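Periplasmic binding protein/LacI transcriptional regulator (Clostridium phytofermentans, PDB 3BRS) probably binds a sugar outside the cell membrane and delivers it to a transport system, as a periplasmic binding protein of the sugar-binding type. Local coordinates at residues S158-S161 and N162-E165; G250-G253 and V254-A257. One frame throughout, in Å; residues are numbered along the deposited sequence.

How the contacts relate
The chain builds two lobes, each round a sheet with parallel strands, as in periplasmic binding proteins. Following it from the N terminus, contact 1 comes first, at 158-165. It closes the short turn between helix 144-157 and strand 164-169, an outermost strand of the mixed sheet. Contact 2 follows later, at 250-257. It closes no loop, since both its segments lie within helix 246-262, which packs on strands 7-11 and 68-71 of the six-stranded parallel sheet. The two contacts lie in series and neither nest nor cross. The centres of contacts 1 and 2 are about 38 Å apart, on opposite sides of the chain's centre, and the contacts do not touch.

Contact 1: S158-S161 and N162-E165; sequences SDDS and NKIE
Asp160, Ser161 and Asn162 form the middle of a short 3-10 turn, 159-163, in which backbone carbonyls meet N-H groups three residues on. Asp160 O accepts from Lys163 N at 3.0 Å, with an N-H...O angle of 156°. The donor stands above the carbonyl plane, 59° out of it. Ser161 O receives a second, weak bond from Ile164 N at 3.4 Å. The Ile164 side chain lies against the same oxygen, with Ile164 CG1 3.4 Å from Ser161 O.

Asn162 folds back over the turn. Its CG sits between the backbone N and the carbonyl carbon (chi1 66°), which turns the amide toward Asp159. Asn162 ND2 comes within 2.8 Å of Asp159 O, but the angle is too poor for a hydrogen bond.

Lys163 passes alongside Asp160, with Lys163 CD 4.3 Å from Asp160 CB. Its NZ does not pair with that carboxylate, since Asp160 OD1 is 5.6 Å from Lys163 NZ. The amine instead bonds to the carbonyls of Gly132 and Val128. Opposite charge may still add some attraction. Ile164 also rests on Leu157 and Val136, and Glu165 pairs with Ile134 through the backbone. This is a surface helix-to-strand connection of an alpha/beta fold, a 3-10 turn leading from helix 144-157 into edge strand 164-169.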
loop_
_atom_site.group_PDB
_atom_site.type_symbol
_atom_site.label_atom_id
_atom_site.label_comp_id
_atom_site.label_asym_id
_atom_site.label_seq_id
_atom_site.Cartn_x
_atom_site.Cartn_y
_atom_site.Cartn_z
ATOM N N SER A 158 -8.329 19.291 -6.385
ATOM C CA SER A 158 -9.418 20.084 -7.033
ATOM C C SER A 158 -8.861 20.719 -8.293
ATOM O O SER A 158 -8.234 20.032 -9.135
ATOM C CB SER A 158 -9.819 21.267 -6.164
ATOM O OG SER A 158 -10.717 20.924 -5.163
ATOM N N ASP A 159 -9.071 22.057 -8.367
ATOM C CA ASP A 159 -8.551 22.916 -9.441
ATOM C C ASP A 159 -7.011 22.888 -9.524
ATOM O O ASP A 159 -6.432 22.723 -10.613
ATOM C CB ASP A 159 -9.118 24.344 -9.355
ATOM C CG ASP A 159 -9.016 24.942 -7.950
ATOM O OD1 ASP A 159 -9.724 24.482 -7.027
ATOM O OD2 ASP A 159 -8.225 25.886 -7.757
ATOM N N ASP A 160 -6.361 22.965 -8.374
ATOM C CA ASP A 160 -4.913 22.791 -8.280
ATOM C C ASP A 160 -4.251 21.466 -8.756
ATOM O O ASP A 160 -3.051 21.266 -8.560
ATOM C CB ASP A 160 -4.499 23.122 -6.830
ATOM C CG ASP A 160 -4.953 24.511 -6.423
ATOM O OD1 ASP A 160 -4.978 25.341 -7.341
ATOM O OD2 ASP A 160 -5.265 24.794 -5.236
ATOM N N SER A 161 -4.992 20.556 -9.384
ATOM C CA SER A 161 -4.396 19.251 -9.731
ATOM C C SER A 161 -3.484 19.337 -10.974
ATOM O O SER A 161 -2.627 18.470 -11.228
ATOM C CB SER A 161 -5.473 18.158 -9.865
ATOM O OG SER A 161 -5.975 18.206 -11.179
ATOM N N ASN A 162 -3.621 20.424 -11.722
ATOM C CA ASN A 162 -2.708 20.773 -12.796
ATOM C C ASN A 162 -1.334 21.267 -12.251
ATOM O O ASN A 162 -0.420 21.483 -13.021
ATOM C CB ASN A 162 -3.375 21.890 -13.639
ATOM C CG ASN A 162 -3.550 23.201 -12.858
ATOM O OD1 ASN A 162 -3.422 24.284 -13.418
ATOM N ND2 ASN A 162 -3.819 23.109 -11.566
ATOM N N LYS A 163 -1.221 21.518 -10.943
ATOM C CA LYS A 163 0.035 21.896 -10.371
ATOM C C LYS A 163 1.005 20.680 -10.243
ATOM O O LYS A 163 2.191 20.873 -10.098
ATOM C CB LYS A 163 -0.189 22.613 -9.031
ATOM C CG LYS A 163 -0.604 24.066 -9.196
ATOM C CD LYS A 163 -0.665 24.777 -7.853
ATOM C CE LYS A 163 -0.643 26.312 -8.020
ATOM N NZ LYS A 163 0.384 26.999 -7.129
ATOM N N ILE A 164 0.511 19.446 -10.320
ATOM C CA ILE A 164 1.390 18.289 -10.403
ATOM C C ILE A 164 2.218 18.370 -11.666
ATOM O O ILE A 164 1.685 18.333 -12.789
ATOM C CB ILE A 164 0.595 16.971 -10.426
ATOM C CG1 ILE A 164 -0.311 16.913 -9.209
ATOM C CG2 ILE A 164 1.558 15.749 -10.547
ATOM C CD1 ILE A 164 -1.115 15.580 -9.112
ATOM N N GLU A 165 3.529 18.445 -11.468
ATOM C CA GLU A 165 4.474 18.617 -12.539
ATOM C C GLU A 165 4.755 17.315 -13.220
ATOM O O GLU A 165 4.875 17.195 -14.472
ATOM C CB GLU A 165 5.754 19.111 -11.913
ATOM C CG GLU A 165 6.577 19.847 -12.843
ATOM C CD GLU A 165 6.234 21.302 -12.933
ATOM O OE1 GLU A 165 6.384 22.014 -11.921
ATOM O OE2 GLU A 165 5.927 21.734 -14.061
#

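Contact 2: G250-G253 and V254-A257; sequences GYLG and VEKA
Gly250 O takes a weak bond from Val254 N at 3.3 Å, one of the i to i+4 bonds of an alpha helix. This is one part of helix 246-262, which packs against the parallel sheet of an alpha/beta lobe. Val254 CG2 also lies beside Gly250 O. On the buried face Val254 touches Met8 and Leu70 of the sheet and Ala29 and Ala32 of helix 20-36.

Tyr251 O accepts from Glu255 N at 3.0 Å, nearly in line with its C=O bond. One turn on, the Glu255 carboxylate stands at the edge of the Tyr251 ring. The ring and carboxylate planes are almost perpendicular, 88° apart. Tyr251 CE1 is 3.3 Å from Glu255 OE2, close to the ring plane. The same oxygen is hydrogen-bonded to Tyr36 OH, which helps to fix the carboxylate.

Leu252 O accepts a hydrogen bond from Lys256 N at 2.9 Å, and Lys256 CB and CG lie against that oxygen. The leucine side chain runs beside that of Glu255 and points the same way, with Leu252 CD2 3.9 Å from Glu255 OE1.

Gly253 O accepts from Ala257 N at 3.0 Å, and Ala257 CB lies against the same oxygen. The Lys256 side chain bends at chi2 (-63°) and again at chi4. This brings NZ back to its neighbour in a salt bridge, Lys256 NZ to Glu255 OE1 at 3.1 Å, in which NZ meets the oxygen from above the carboxylate plane.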
loop_
_atom_site.group_PDB
_atom_site.type_symbol
_atom_site.label_atom_id
_atom_site.label_comp_id
_atom_site.label_asym_id
_atom_site.label_seq_id
_atom_site.Cartn_x
_atom_site.Cartn_y
_atom_site.Cartn_z
ATOM N N GLY A 250 -3.866 -7.230 8.929
ATOM C CA GLY A 250 -3.470 -8.644 9.045
ATOM C C GLY A 250 -4.293 -9.402 10.066
ATOM O O GLY A 250 -4.674 -10.536 9.837
ATOM N N TYR A 251 -4.504 -8.781 11.235
ATOM C CA TYR A 251 -5.264 -9.343 12.275
ATOM C C TYR A 251 -6.675 -9.723 11.746
ATOM O O TYR A 251 -7.091 -10.895 11.772
ATOM C CB TYR A 251 -5.242 -8.361 13.516
ATOM C CG TYR A 251 -5.876 -8.996 14.715
ATOM C CD1 TYR A 251 -7.253 -9.128 14.821
ATOM C CD2 TYR A 251 -5.081 -9.555 15.709
ATOM C CE1 TYR A 251 -7.844 -9.820 15.915
ATOM C CE2 TYR A 251 -5.632 -10.251 16.802
ATOM C CZ TYR A 251 -6.999 -10.376 16.910
ATOM O OH TYR A 251 -7.471 -11.050 18.028
ATOM N N LEU A 252 -7.393 -8.738 11.233
ATOM C CA LEU A 252 -8.748 -8.919 10.771
ATOM C C LEU A 252 -8.838 -9.916 9.632
ATOM O O LEU A 252 -9.830 -10.631 9.522
ATOM C CB LEU A 252 -9.373 -7.566 10.292
ATOM C CG LEU A 252 -9.366 -6.367 11.287
ATOM C CD1 LEU A 252 -9.955 -5.034 10.703
ATOM C CD2 LEU A 252 -9.980 -6.665 12.660
ATOM N N GLY A 253 -7.848 -9.943 8.738
ATOM C CA GLY A 253 -7.939 -10.795 7.538
ATOM C C GLY A 253 -8.074 -12.219 8.106
ATOM O O GLY A 253 -8.940 -13.022 7.712
ATOM N N VAL A 254 -7.216 -12.523 9.049
ATOM C CA VAL A 254 -7.246 -13.875 9.673
ATOM C C VAL A 254 -8.550 -14.148 10.424
ATOM O O VAL A 254 -9.355 -15.025 10.038
ATOM C CB VAL A 254 -6.005 -14.173 10.581
ATOM C CG1 VAL A 254 -6.127 -15.594 11.217
ATOM C CG2 VAL A 254 -4.740 -14.122 9.733
ATOM N N GLU A 255 -8.743 -13.421 11.517
ATOM C CA GLU A 255 -9.958 -13.502 12.287
ATOM C C GLU A 255 -11.250 -13.677 11.455
ATOM O O GLU A 255 -12.032 -14.546 11.748
ATOM C CB GLU A 255 -10.033 -12.264 13.174
ATOM C CG GLU A 255 -11.167 -12.256 14.113
ATOM C CD GLU A 255 -11.182 -10.967 14.867
ATOM O OE1 GLU A 255 -11.410 -9.919 14.201
ATOM O OE2 GLU A 255 -10.941 -10.988 16.096
ATOM N N LYS A 256 -11.448 -12.890 10.415
ATOM C CA LYS A 256 -12.695 -12.875 9.688
ATOM C C LYS A 256 -12.699 -13.954 8.603
ATOM O O LYS A 256 -13.750 -14.305 8.084
ATOM C CB LYS A 256 -12.936 -11.528 8.986
ATOM C CG LYS A 256 -13.093 -10.299 9.909
ATOM C CD LYS A 256 -14.303 -10.418 10.812
ATOM C CE LYS A 256 -14.648 -9.062 11.475
ATOM N NZ LYS A 256 -14.064 -8.941 12.832
ATOM N N ALA A 257 -11.527 -14.464 8.251
ATOM C CA ALA A 257 -11.420 -15.692 7.414
ATOM C C ALA A 257 -12.087 -16.808 8.198
ATOM O O ALA A 257 -12.633 -17.770 7.612
ATOM C CB ALA A 257 -9.970 -16.070 7.192
#